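Long-range contacts in protein RIF2 (Saccharomyces cerevisiae, PDB 4BJ1), which interacts with RAP1 and RIF1 at telomeres and takes part in transcriptional silencing and the regulation of telomere length: residues V80-N85 and H145-K150; N47-F52 and F186-Y191; E141-I146 and S181-F186; T126-M131 and P165-E170. One frame throughout, in Å; residues are numbered along the deposited sequence.

Contact 1: V80-N85 and H145-K150; sequences VIIEMN and HIVYFK
I81 and Y148 meet on one face of a pair of parallel strands, and I82 packs with V147 and F149 on the other. The two strands are neighbours in the five-stranded parallel sheet of the AAA+ (ASCE-type) fold, with strand order 2-3-4-1-5, and 78-83 is the outermost strand on its side within the chain. The short axes run at 22° to each other. Bridges pair V80 with V147, I81 with Y148, I82 with F149 and E83 with K150.

The tyrosine ring presents its edge to the isoleucine: I81 CD1 lies near the ring plane, beside Y148 CD2. I81 CG2 also reaches CD2 and CE2 of Y148, but from out of the ring plane. On the other face of the sheet, I82 uses two branches. Its CG2 stands anti to the backbone N and approaches F149 CD1 at 3.8 Å, while CD1, at the end of the other branch, crosses to V147 CG1 at 3.6 Å. V80 and V147 lie side by side on this face, which helices 128-137 and 165-180 cover.

At E83 and K150 the face carrying Y148 turns polar. These two run alongside each other, but their charged ends go elsewhere: E83 OE1 accepts from K243 N of the second subunit, and K150 NZ bonds to Y61 OH. Five backbone hydrogen bonds join the segments, the last from M84 N to K150 O. M84 bends at chi2 and chi3 into a Met-aromatic contact, its SD 5.3 Å from the F149 ring centroid and at the ring edge.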
loop_
_atom_site.group_PDB
_atom_site.type_symbol
_atom_site.label_atom_id
_atom_site.label_comp_id
_atom_site.label_asym_id
_atom_site.label_seq_id
_atom_site.Cartn_x
_atom_site.Cartn_y
_atom_site.Cartn_z
ATOM N N VAL A 80 -4.457 18.242 14.652
ATOM C CA VAL A 80 -4.992 19.240 13.715
ATOM C C VAL A 80 -3.858 19.568 12.743
ATOM O O VAL A 80 -2.687 19.515 13.130
ATOM C CB VAL A 80 -5.534 20.494 14.467
ATOM C CG1 VAL A 80 -5.461 21.770 13.630
ATOM C CG2 VAL A 80 -6.955 20.263 14.955
ATOM N N ILE A 81 -4.202 19.843 11.475
ATOM C CA ILE A 81 -3.228 20.157 10.447
ATOM C C ILE A 81 -3.482 21.544 9.909
ATOM O O ILE A 81 -4.617 21.872 9.544
ATOM C CB ILE A 81 -3.255 19.120 9.290
ATOM C CG1 ILE A 81 -3.426 17.625 9.803
ATOM C CG2 ILE A 81 -2.045 19.294 8.347
ATOM C CD1 ILE A 81 -2.339 16.964 10.769
ATOM N N ILE A 82 -2.412 22.350 9.833
ATOM C CA ILE A 82 -2.455 23.680 9.250
ATOM C C ILE A 82 -1.330 23.771 8.238
ATOM O O ILE A 82 -0.180 23.491 8.568
ATOM C CB ILE A 82 -2.514 24.826 10.292
ATOM C CG1 ILE A 82 -3.940 24.931 10.880
ATOM C CG2 ILE A 82 -2.131 26.163 9.662
ATOM C CD1 ILE A 82 -4.019 25.101 12.303
ATOM N N GLU A 83 -1.692 24.055 6.974
ATOM C CA GLU A 83 -0.739 24.183 5.882
ATOM C C GLU A 83 -0.412 25.666 5.750
ATOM O O GLU A 83 -1.274 26.477 5.384
ATOM C CB GLU A 83 -1.328 23.601 4.606
ATOM C CG GLU A 83 -1.583 22.108 4.691
ATOM C CD GLU A 83 -2.396 21.597 3.520
ATOM O OE1 GLU A 83 -3.637 21.768 3.536
ATOM O OE2 GLU A 83 -1.784 21.072 2.561
ATOM N N MET A 84 0.819 26.029 6.126
ATOM C CA MET A 84 1.291 27.414 6.191
ATOM C C MET A 84 1.779 28.008 4.866
ATOM O O MET A 84 2.050 29.213 4.800
ATOM C CB MET A 84 2.379 27.537 7.274
ATOM C CG MET A 84 1.839 27.383 8.683
ATOM S SD MET A 84 0.417 28.446 8.996
ATOM C CE MET A 84 1.205 30.047 8.948
ATOM N N ASN A 85 1.884 27.167 3.822
ATOM C CA ASN A 85 2.349 27.544 2.485
ATOM C C ASN A 85 1.559 28.671 1.869
ATOM O O ASN A 85 2.141 29.701 1.510
ATOM C CB ASN A 85 2.360 26.342 1.582
ATOM C CG ASN A 85 3.510 25.467 1.911
ATOM O OD1 ASN A 85 4.642 25.773 1.536
ATOM N ND2 ASN A 85 3.256 24.420 2.706
ATOM N N HIS A 145 -4.422 18.838 22.609
ATOM C CA HIS A 145 -4.449 18.950 21.151
ATOM C C HIS A 145 -3.045 19.139 20.643
ATOM O O HIS A 145 -2.195 19.629 21.378
ATOM C CB HIS A 145 -5.288 20.157 20.696
ATOM C CG HIS A 145 -6.656 20.202 21.288
ATOM N ND1 HIS A 145 -7.729 19.601 20.658
ATOM C CD2 HIS A 145 -7.070 20.736 22.464
ATOM C CE1 HIS A 145 -8.769 19.816 21.452
ATOM N NE2 HIS A 145 -8.419 20.494 22.558
ATOM N N ILE A 146 -2.801 18.760 19.382
ATOM C CA ILE A 146 -1.526 18.926 18.693
ATOM C C ILE A 146 -1.843 19.572 17.363
ATOM O O ILE A 146 -2.646 19.048 16.584
ATOM C CB ILE A 146 -0.717 17.612 18.534
ATOM C CG1 ILE A 146 -0.097 17.168 19.875
ATOM C CG2 ILE A 146 0.375 17.772 17.466
ATOM C CD1 ILE A 146 0.495 15.710 19.886
ATOM N N VAL A 147 -1.230 20.725 17.127
ATOM C CA VAL A 147 -1.369 21.471 15.897
ATOM C C VAL A 147 -0.120 21.177 15.106
ATOM O O VAL A 147 0.978 21.409 15.613
ATOM C CB VAL A 147 -1.467 22.970 16.164
ATOM C CG1 VAL A 147 -2.229 23.651 15.054
ATOM C CG2 VAL A 147 -2.116 23.243 17.498
ATOM N N TYR A 148 -0.268 20.649 13.889
ATOM C CA TYR A 148 0.864 20.367 13.029
ATOM C C TYR A 148 0.799 21.356 11.913
ATOM O O TYR A 148 -0.121 21.305 11.099
ATOM C CB TYR A 148 0.897 18.893 12.552
ATOM C CG TYR A 148 1.486 18.661 11.172
ATOM C CD1 TYR A 148 2.783 19.079 10.856
ATOM C CD2 TYR A 148 0.759 18.002 10.185
ATOM C CE1 TYR A 148 3.317 18.884 9.578
ATOM C CE2 TYR A 148 1.294 17.776 8.915
ATOM C CZ TYR A 148 2.573 18.216 8.614
ATOM O OH TYR A 148 3.088 17.968 7.359
ATOM N N PHE A 149 1.747 22.307 11.932
ATOM C CA PHE A 149 1.912 23.363 10.936
ATOM C C PHE A 149 2.908 22.846 9.925
ATOM O O PHE A 149 3.990 22.401 10.301
ATOM C CB PHE A 149 2.433 24.651 11.571
ATOM C CG PHE A 149 1.555 25.270 12.634
ATOM C CD1 PHE A 149 0.579 26.203 12.298
ATOM C CD2 PHE A 149 1.752 24.971 13.983
ATOM C CE1 PHE A 149 -0.208 26.800 13.288
ATOM C CE2 PHE A 149 0.946 25.549 14.968
ATOM C CZ PHE A 149 -0.013 26.474 14.615
ATOM N N LYS A 150 2.542 22.875 8.650
ATOM C CA LYS A 150 3.387 22.355 7.584
ATOM C C LYS A 150 3.768 23.466 6.633
ATOM O O LYS A 150 2.890 24.190 6.155
ATOM C CB LYS A 150 2.644 21.208 6.860
ATOM C CG LYS A 150 3.242 20.747 5.537
ATOM C CD LYS A 150 2.129 20.351 4.581
ATOM C CE LYS A 150 2.653 19.759 3.299
ATOM N NZ LYS A 150 3.077 18.339 3.458
#

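Contact 2: N47-F52 and F186-Y191; sequences NCIVFF and FKVLIY
Backbone hydrogen bonds between N47-F52 and F186-Y191 follow the parallel pattern. V50 bonds through both of its backbone polar atoms: its N donates to V188 O and its O accepts from I190 N at 2.9 Å, both N-H...O angles being 173°. C48 and F52 continue the ladder at the two ends. One side-chain bond extends it, from F186 N to N47 OD1 at 3.1 Å, with the donor slightly tilted from the amide's carbonyl plane.

CH-pi contacts come next. N47 CB sits over the centre of the F186 ring, 3.6 Å from its centroid. F186 adopts chi1 63°, with CG between the backbone N and the carbonyl carbon, and this swings the ring beneath N47. Further along, I190 CD1 lies over a face of the F51 ring, 4.0 Å from the centroid and displaced toward the rim.

These strands, 48-53 and 184-192, are adjacent in the parallel sheet of the AAA+ fold, and 213-217 flanks 48-53 on its other side.

Between aromatic rings, F52 and Y191 have planes 24° apart but are strongly offset, with F52 CD2 over a Y191 face near its rim. Helix 58-74 packs on both residues.

Among purely aliphatic contacts, I49 CG1 rests beside V188 CB and its CG2 meets I190 CD1 at 3.8 Å.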
loop_
_atom_site.group_PDB
_atom_site.type_symbol
_atom_site.label_atom_id
_atom_site.label_comp_id
_atom_site.label_asym_id
_atom_site.label_seq_id
_atom_site.Cartn_x
_atom_site.Cartn_y
_atom_site.Cartn_z
ATOM N N ASN A 47 6.486 20.834 22.213
ATOM C CA ASN A 47 6.469 21.664 21.001
ATOM C C ASN A 47 7.840 21.601 20.353
ATOM O O ASN A 47 8.837 21.832 21.037
ATOM C CB ASN A 47 6.209 23.161 21.292
ATOM C CG ASN A 47 5.176 23.525 22.314
ATOM O OD1 ASN A 47 3.988 23.589 22.019
ATOM N ND2 ASN A 47 5.628 23.962 23.479
ATOM N N CYS A 48 7.914 21.318 19.052
ATOM C CA CYS A 48 9.203 21.398 18.362
ATOM C C CYS A 48 9.055 21.795 16.906
ATOM O O CYS A 48 8.016 21.590 16.281
ATOM C CB CYS A 48 10.098 20.167 18.532
ATOM S SG CYS A 48 11.880 20.510 18.311
ATOM N N ILE A 49 10.105 22.439 16.419
ATOM C CA ILE A 49 10.253 22.907 15.068
ATOM C C ILE A 49 11.283 21.989 14.425
ATOM O O ILE A 49 12.381 21.831 14.966
ATOM C CB ILE A 49 10.682 24.390 15.098
ATOM C CG1 ILE A 49 9.601 25.242 15.790
ATOM C CG2 ILE A 49 10.986 24.896 13.682
ATOM C CD1 ILE A 49 10.105 26.370 16.532
ATOM N N VAL A 50 10.898 21.332 13.309
ATOM C CA VAL A 50 11.758 20.408 12.567
ATOM C C VAL A 50 12.015 20.937 11.164
ATOM O O VAL A 50 11.069 21.271 10.454
ATOM C CB VAL A 50 11.199 18.959 12.511
ATOM C CG1 VAL A 50 12.120 18.040 11.714
ATOM C CG2 VAL A 50 10.963 18.390 13.904
ATOM N N PHE A 51 13.290 20.977 10.758
ATOM C CA PHE A 51 13.710 21.349 9.411
ATOM C C PHE A 51 14.179 20.094 8.693
ATOM O O PHE A 51 14.911 19.281 9.261
ATOM C CB PHE A 51 14.854 22.369 9.436
ATOM C CG PHE A 51 14.474 23.780 9.819
ATOM C CD1 PHE A 51 14.079 24.697 8.850
ATOM C CD2 PHE A 51 14.560 24.205 11.141
ATOM C CE1 PHE A 51 13.739 26.004 9.202
ATOM C CE2 PHE A 51 14.222 25.515 11.492
ATOM C CZ PHE A 51 13.813 26.403 10.519
ATOM N N PHE A 52 13.740 19.924 7.447
ATOM C CA PHE A 52 14.137 18.797 6.604
ATOM C C PHE A 52 14.971 19.384 5.471
ATOM O O PHE A 52 14.416 19.940 4.514
ATOM C CB PHE A 52 12.912 18.018 6.111
ATOM C CG PHE A 52 12.115 17.295 7.178
ATOM C CD1 PHE A 52 12.629 16.165 7.809
ATOM C CD2 PHE A 52 10.814 17.685 7.481
ATOM C CE1 PHE A 52 11.872 15.469 8.757
ATOM C CE2 PHE A 52 10.057 16.988 8.424
ATOM C CZ PHE A 52 10.593 15.890 9.060
ATOM N N PHE A 186 2.659 22.223 19.551
ATOM C CA PHE A 186 2.798 22.485 18.132
ATOM C C PHE A 186 3.986 21.781 17.564
ATOM O O PHE A 186 5.011 21.648 18.227
ATOM C CB PHE A 186 2.847 23.988 17.820
ATOM C CG PHE A 186 4.006 24.783 18.381
ATOM C CD1 PHE A 186 5.247 24.776 17.750
ATOM C CD2 PHE A 186 3.826 25.629 19.471
ATOM C CE1 PHE A 186 6.309 25.546 18.248
ATOM C CE2 PHE A 186 4.886 26.398 19.971
ATOM C CZ PHE A 186 6.118 26.361 19.353
ATOM N N LYS A 187 3.848 21.332 16.317
ATOM C CA LYS A 187 4.893 20.657 15.566
ATOM C C LYS A 187 4.998 21.402 14.256
ATOM O O LYS A 187 4.130 21.259 13.398
ATOM C CB LYS A 187 4.581 19.147 15.344
ATOM C CG LYS A 187 4.045 18.379 16.568
ATOM C CD LYS A 187 5.051 18.164 17.715
ATOM C CE LYS A 187 4.397 17.374 18.828
ATOM N NZ LYS A 187 5.376 16.710 19.727
ATOM N N VAL A 188 6.003 22.278 14.145
ATOM C CA VAL A 188 6.252 23.051 12.927
ATOM C C VAL A 188 7.212 22.209 12.088
ATOM O O VAL A 188 8.282 21.835 12.575
ATOM C CB VAL A 188 6.793 24.471 13.212
ATOM C CG1 VAL A 188 6.947 25.270 11.931
ATOM C CG2 VAL A 188 5.875 25.203 14.165
ATOM N N LEU A 189 6.794 21.841 10.869
ATOM C CA LEU A 189 7.606 21.007 9.985
ATOM C C LEU A 189 7.877 21.767 8.709
ATOM O O LEU A 189 6.952 22.086 7.957
ATOM C CB LEU A 189 6.941 19.627 9.715
ATOM C CG LEU A 189 7.150 18.478 10.758
ATOM C CD1 LEU A 189 6.589 18.820 12.128
ATOM C CD2 LEU A 189 6.451 17.223 10.331
ATOM N N ILE A 190 9.143 22.150 8.525
ATOM C CA ILE A 190 9.591 22.892 7.356
ATOM C C ILE A 190 10.432 21.961 6.495
ATOM O O ILE A 190 11.313 21.281 7.020
ATOM C CB ILE A 190 10.325 24.225 7.703
ATOM C CG1 ILE A 190 9.537 25.098 8.696
ATOM C CG2 ILE A 190 10.647 25.026 6.451
ATOM C CD1 ILE A 190 10.195 25.201 9.952
ATOM N N TYR A 191 10.134 21.923 5.176
ATOM C CA TYR A 191 10.812 21.134 4.147
ATOM C C TYR A 191 11.518 22.121 3.229
ATOM O O TYR A 191 10.849 22.961 2.611
ATOM C CB TYR A 191 9.795 20.318 3.319
ATOM C CG TYR A 191 8.938 19.340 4.102
ATOM C CD1 TYR A 191 7.725 19.733 4.654
ATOM C CD2 TYR A 191 9.295 17.997 4.204
ATOM C CE1 TYR A 191 6.923 18.836 5.354
ATOM C CE2 TYR A 191 8.488 17.083 4.877
ATOM C CZ TYR A 191 7.306 17.505 5.465
ATOM O OH TYR A 191 6.504 16.606 6.152
#

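Contact 3: E141-I146 and S181-F186; sequences ESIDHI and SNNIAF
H145 and I146 pair in parallel with I184 and A185, CA atoms 4.9 and 4.8 Å apart, and the backbone links them through two hydrogen bonds: H145 N to N183 O at 2.8 Å and A185 N to H145 O at 3.1 Å.

Ahead of the strands the contact passes to side chains. N183 ND2 donates to D144 OD1 at 2.8 Å with an N-H...O angle of 169°. The bond lies close to the amide plane of N183, yet it meets the carboxylate oxygen from above, 36° out of the D144 plane; the two flat groups are turned 30° from each other. I143 CG2 lies alongside the same amide, 3.5 Å from N183 ND2.

This is where the neighbouring strands 145-153 and 184-192 begin in the parallel AAA+ sheet, each entered from a loop. In the loop before the first, S142 OG donates to D144 O and also ties the loop to N78 N, at the first residue of strand 78-83.

Once the strands are under way, apolar side-chain contact takes over from the polar side-chain bond. I146 CG1 approaches the methyl of A185, with M45 packing on A185 as well, while I184 turns to the other face, toward L178 of helix 165-180.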
loop_
_atom_site.group_PDB
_atom_site.type_symbol
_atom_site.label_atom_id
_atom_site.label_comp_id
_atom_site.label_asym_id
_atom_site.label_seq_id
_atom_site.Cartn_x
_atom_site.Cartn_y
_atom_site.Cartn_z
ATOM N N GLU A 141 -12.999 17.161 21.248
ATOM C CA GLU A 141 -12.549 15.797 21.020
ATOM C C GLU A 141 -11.785 15.264 22.225
ATOM O O GLU A 141 -12.076 14.151 22.677
ATOM C CB GLU A 141 -11.651 15.735 19.766
ATOM C CG GLU A 141 -12.390 15.941 18.458
ATOM C CD GLU A 141 -12.793 14.642 17.799
ATOM O OE1 GLU A 141 -11.963 14.085 17.044
ATOM O OE2 GLU A 141 -13.917 14.158 18.072
ATOM N N SER A 142 -10.774 16.040 22.707
ATOM C CA SER A 142 -9.903 15.713 23.845
ATOM C C SER A 142 -9.425 16.988 24.501
ATOM O O SER A 142 -9.571 18.048 23.907
ATOM C CB SER A 142 -8.724 14.833 23.412
ATOM O OG SER A 142 -7.896 15.429 22.430
ATOM N N ILE A 143 -8.905 16.904 25.736
ATOM C CA ILE A 143 -8.412 18.055 26.498
ATOM C C ILE A 143 -7.128 18.567 25.858
ATOM O O ILE A 143 -6.953 19.786 25.712
ATOM C CB ILE A 143 -8.243 17.722 28.007
ATOM C CG1 ILE A 143 -9.589 17.731 28.731
ATOM C CG2 ILE A 143 -7.251 18.667 28.696
ATOM C CD1 ILE A 143 -9.566 16.995 30.000
ATOM N N ASP A 144 -6.250 17.629 25.464
ATOM C CA ASP A 144 -4.977 17.933 24.822
ATOM C C ASP A 144 -5.118 17.932 23.293
ATOM O O ASP A 144 -5.847 17.109 22.745
ATOM C CB ASP A 144 -3.908 16.921 25.264
ATOM C CG ASP A 144 -3.641 16.894 26.755
ATOM O OD1 ASP A 144 -3.234 17.944 27.308
ATOM O OD2 ASP A 144 -3.796 15.810 27.367
ATOM N N HIS A 145 -4.422 18.838 22.609
ATOM C CA HIS A 145 -4.449 18.950 21.151
ATOM C C HIS A 145 -3.045 19.139 20.643
ATOM O O HIS A 145 -2.195 19.629 21.378
ATOM C CB HIS A 145 -5.288 20.157 20.696
ATOM C CG HIS A 145 -6.656 20.202 21.288
ATOM N ND1 HIS A 145 -7.729 19.601 20.658
ATOM C CD2 HIS A 145 -7.070 20.736 22.464
ATOM C CE1 HIS A 145 -8.769 19.816 21.452
ATOM N NE2 HIS A 145 -8.419 20.494 22.558
ATOM N N ILE A 146 -2.801 18.760 19.382
ATOM C CA ILE A 146 -1.526 18.926 18.693
ATOM C C ILE A 146 -1.843 19.572 17.363
ATOM O O ILE A 146 -2.646 19.048 16.584
ATOM C CB ILE A 146 -0.717 17.612 18.534
ATOM C CG1 ILE A 146 -0.097 17.168 19.875
ATOM C CG2 ILE A 146 0.375 17.772 17.466
ATOM C CD1 ILE A 146 0.495 15.710 19.886
ATOM N N SER A 181 0.307 27.956 26.385
ATOM C CA SER A 181 -0.802 27.053 26.661
ATOM C C SER A 181 -0.338 25.652 26.952
ATOM O O SER A 181 0.303 25.003 26.117
ATOM C CB SER A 181 -1.800 27.005 25.498
ATOM O OG SER A 181 -1.903 28.201 24.740
ATOM N N ASN A 182 -0.713 25.156 28.112
ATOM C CA ASN A 182 -0.515 23.753 28.422
ATOM C C ASN A 182 -1.774 23.154 27.776
ATOM O O ASN A 182 -2.747 23.898 27.542
ATOM C CB ASN A 182 -0.461 23.498 29.938
ATOM C CG ASN A 182 -1.408 24.337 30.738
ATOM O OD1 ASN A 182 -1.275 25.571 30.830
ATOM N ND2 ASN A 182 -2.373 23.681 31.346
ATOM N N ASN A 183 -1.739 21.868 27.402
ATOM C CA ASN A 183 -2.852 21.183 26.729
ATOM C C ASN A 183 -2.846 21.390 25.228
ATOM O O ASN A 183 -3.576 20.702 24.537
ATOM C CB ASN A 183 -4.225 21.495 27.342
ATOM C CG ASN A 183 -4.297 21.189 28.826
ATOM O OD1 ASN A 183 -4.516 22.092 29.669
ATOM N ND2 ASN A 183 -4.065 19.917 29.181
ATOM N N ILE A 184 -2.008 22.297 24.711
ATOM C CA ILE A 184 -1.816 22.532 23.263
ATOM C C ILE A 184 -0.309 22.501 22.963
ATOM O O ILE A 184 0.465 23.247 23.596
ATOM C CB ILE A 184 -2.480 23.826 22.697
ATOM C CG1 ILE A 184 -3.974 23.879 22.966
ATOM C CG2 ILE A 184 -2.231 23.931 21.204
ATOM C CD1 ILE A 184 -4.441 25.250 23.157
ATOM N N ALA A 185 0.089 21.639 22.001
ATOM C CA ALA A 185 1.470 21.464 21.537
ATOM C C ALA A 185 1.530 21.715 20.049
ATOM O O ALA A 185 0.558 21.454 19.354
ATOM C CB ALA A 185 1.967 20.057 21.841
ATOM N N PHE A 186 2.659 22.223 19.551
ATOM C CA PHE A 186 2.798 22.485 18.132
ATOM C C PHE A 186 3.986 21.781 17.564
ATOM O O PHE A 186 5.011 21.648 18.227
ATOM C CB PHE A 186 2.847 23.988 17.820
ATOM C CG PHE A 186 4.006 24.783 18.381
ATOM C CD1 PHE A 186 5.247 24.776 17.750
ATOM C CD2 PHE A 186 3.826 25.629 19.471
ATOM C CE1 PHE A 186 6.309 25.546 18.248
ATOM C CE2 PHE A 186 4.886 26.398 19.971
ATOM C CZ PHE A 186 6.118 26.361 19.353
#

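Contact 4: T126-M131 and P165-E170; sequences TSDLMM and PSKLTE
E170 reaches from helix 165-180 to the start of helix 128-137. Its CB points toward the S127-L129 turn. From it CG leaves anti to the backbone N (chi1 -161°), and the chain runs extended across the gap between the helices. CG is the first atom to arrive, 3.7 Å from S127 OG. CD follows at 3.9 Å from S127 CB. At the tip OE2 comes to 3.3 Å from S127 CB and 3.4 Å from D128 N. Y87, of the short helix 85-88, is also close to OE2.

S127 is the N-cap residue of helix 128-137, which it immediately precedes; its OG accepts from M130 N at 3.3 Å with an N-H...O angle of 162°. The negative end of E170 therefore sits beside the amino end of a helix, where the helix dipole would be expected to favour an anion. Both helices cover the same face of the parallel sheet in this AAA+ fold, and E170 and S127 meet at the surface end of their packing. L129, which is buried, faces helix 165-180 and packs on its F171 and V174.

A second acid lies near. D128 OD2 is 3.8 Å from E170 OE2, the carboxylate planes 79° apart, and a like-charged pair of this kind would be expected to cost energy. K167, one turn before E170, may partly offset it: its NZ forms a long salt bridge with D128 OD2 at 3.6 Å.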
loop_
_atom_site.group_PDB
_atom_site.type_symbol
_atom_site.label_atom_id
_atom_site.label_comp_id
_atom_site.label_asym_id
_atom_site.label_seq_id
_atom_site.Cartn_x
_atom_site.Cartn_y
_atom_site.Cartn_z
ATOM N N THR A 126 -7.091 37.049 18.069
ATOM C CA THR A 126 -7.158 38.427 17.581
ATOM C C THR A 126 -6.821 38.549 16.093
ATOM O O THR A 126 -7.485 39.306 15.386
ATOM C CB THR A 126 -6.296 39.376 18.442
ATOM N N SER A 127 -5.792 37.818 15.627
ATOM C CA SER A 127 -5.348 37.829 14.227
ATOM C C SER A 127 -6.093 36.787 13.373
ATOM O O SER A 127 -6.734 35.892 13.920
ATOM C CB SER A 127 -3.833 37.639 14.140
ATOM O OG SER A 127 -3.408 36.293 14.295
ATOM N N ASP A 128 -6.008 36.914 12.038
ATOM C CA ASP A 128 -6.636 36.015 11.059
ATOM C C ASP A 128 -6.218 34.558 11.292
ATOM O O ASP A 128 -7.066 33.660 11.298
ATOM C CB ASP A 128 -6.241 36.416 9.608
ATOM C CG ASP A 128 -6.038 37.899 9.313
ATOM O OD1 ASP A 128 -6.627 38.740 10.036
ATOM O OD2 ASP A 128 -5.320 38.218 8.331
ATOM N N LEU A 129 -4.897 34.345 11.459
ATOM C CA LEU A 129 -4.248 33.056 11.675
ATOM C C LEU A 129 -4.699 32.456 12.993
ATOM O O LEU A 129 -5.217 31.343 13.005
ATOM C CB LEU A 129 -2.723 33.251 11.638
ATOM C CG LEU A 129 -1.815 32.032 11.752
ATOM C CD1 LEU A 129 -2.221 30.914 10.805
ATOM C CD2 LEU A 129 -0.414 32.420 11.472
ATOM N N MET A 130 -4.552 33.226 14.085
ATOM C CA MET A 130 -4.953 32.881 15.445
ATOM C C MET A 130 -6.392 32.385 15.472
ATOM O O MET A 130 -6.671 31.348 16.061
ATOM C CB MET A 130 -4.799 34.109 16.355
ATOM C CG MET A 130 -5.095 33.839 17.801
ATOM S SD MET A 130 -3.769 32.950 18.635
ATOM C CE MET A 130 -2.481 34.273 18.719
ATOM N N MET A 131 -7.290 33.117 14.815
ATOM C CA MET A 131 -8.710 32.818 14.730
ATOM C C MET A 131 -8.950 31.480 14.086
ATOM O O MET A 131 -9.747 30.690 14.601
ATOM C CB MET A 131 -9.414 33.920 13.945
ATOM C CG MET A 131 -9.955 34.990 14.826
ATOM S SD MET A 131 -11.692 34.645 15.125
ATOM C CE MET A 131 -12.439 35.507 13.691
ATOM N N PRO A 165 7.236 39.430 5.607
ATOM C CA PRO A 165 7.745 39.582 6.989
ATOM C C PRO A 165 6.621 39.747 8.005
ATOM O O PRO A 165 6.695 39.195 9.104
ATOM C CB PRO A 165 8.636 40.830 6.912
ATOM C CG PRO A 165 8.929 41.010 5.480
ATOM C CD PRO A 165 7.723 40.525 4.750
ATOM N N SER A 166 5.564 40.477 7.595
ATOM C CA SER A 166 4.344 40.730 8.347
ATOM C C SER A 166 3.587 39.422 8.620
ATOM O O SER A 166 3.137 39.211 9.748
ATOM C CB SER A 166 3.456 41.720 7.594
ATOM O OG SER A 166 3.312 41.378 6.225
ATOM N N LYS A 167 3.474 38.537 7.604
ATOM C CA LYS A 167 2.788 37.248 7.751
ATOM C C LYS A 167 3.545 36.270 8.668
ATOM O O LYS A 167 2.914 35.540 9.440
ATOM C CB LYS A 167 2.474 36.612 6.380
ATOM C CG LYS A 167 1.339 37.286 5.583
ATOM C CD LYS A 167 -0.013 37.338 6.327
ATOM C CE LYS A 167 -1.220 37.296 5.418
ATOM N NZ LYS A 167 -2.487 37.489 6.179
ATOM N N LEU A 168 4.893 36.289 8.588
ATOM C CA LEU A 168 5.816 35.466 9.370
ATOM C C LEU A 168 5.742 35.803 10.852
ATOM O O LEU A 168 5.761 34.882 11.671
ATOM C CB LEU A 168 7.266 35.618 8.846
ATOM C CG LEU A 168 8.429 34.924 9.605
ATOM C CD1 LEU A 168 8.174 33.434 9.818
ATOM C CD2 LEU A 168 9.747 35.101 8.866
ATOM N N THR A 169 5.668 37.104 11.202
ATOM C CA THR A 169 5.589 37.552 12.595
ATOM C C THR A 169 4.294 37.086 13.241
ATOM O O THR A 169 4.331 36.552 14.350
ATOM C CB THR A 169 5.793 39.058 12.709
ATOM O OG1 THR A 169 6.833 39.442 11.809
ATOM C CG2 THR A 169 6.138 39.481 14.134
ATOM N N GLU A 170 3.166 37.248 12.521
ATOM C CA GLU A 170 1.820 36.825 12.906
ATOM C C GLU A 170 1.829 35.313 13.291
ATOM O O GLU A 170 1.170 34.926 14.264
ATOM C CB GLU A 170 0.872 37.094 11.722
ATOM C CG GLU A 170 -0.608 37.159 12.064
ATOM C CD GLU A 170 -1.527 37.643 10.951
ATOM O OE1 GLU A 170 -1.039 38.285 9.990
ATOM O OE2 GLU A 170 -2.743 37.354 11.028
#

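Overall arrangement
Contacts 1, 2 and 3 all lie within one parallel sheet, while contact 4 joins two helices on one of its faces. Strand 145-153 serves contacts 1 and 3, which share H145 and I146; strand 184-192 serves contacts 2 and 3, which share F186. The centres of contacts 1 and 2 lie about 10 Å apart, bridged by probable hydrogen bonds from L189 N to F149 O (2.9 Å) and from K187 N to V147 O (3.0 Å). Contact 4 meets contact 1 where M84 CE touches L129 CD2 at 3.8 Å. Contacts 2 and 4 do not touch, their centres being about 18 Å apart; nor do contacts 3 and 4, with centres about 20 Å apart.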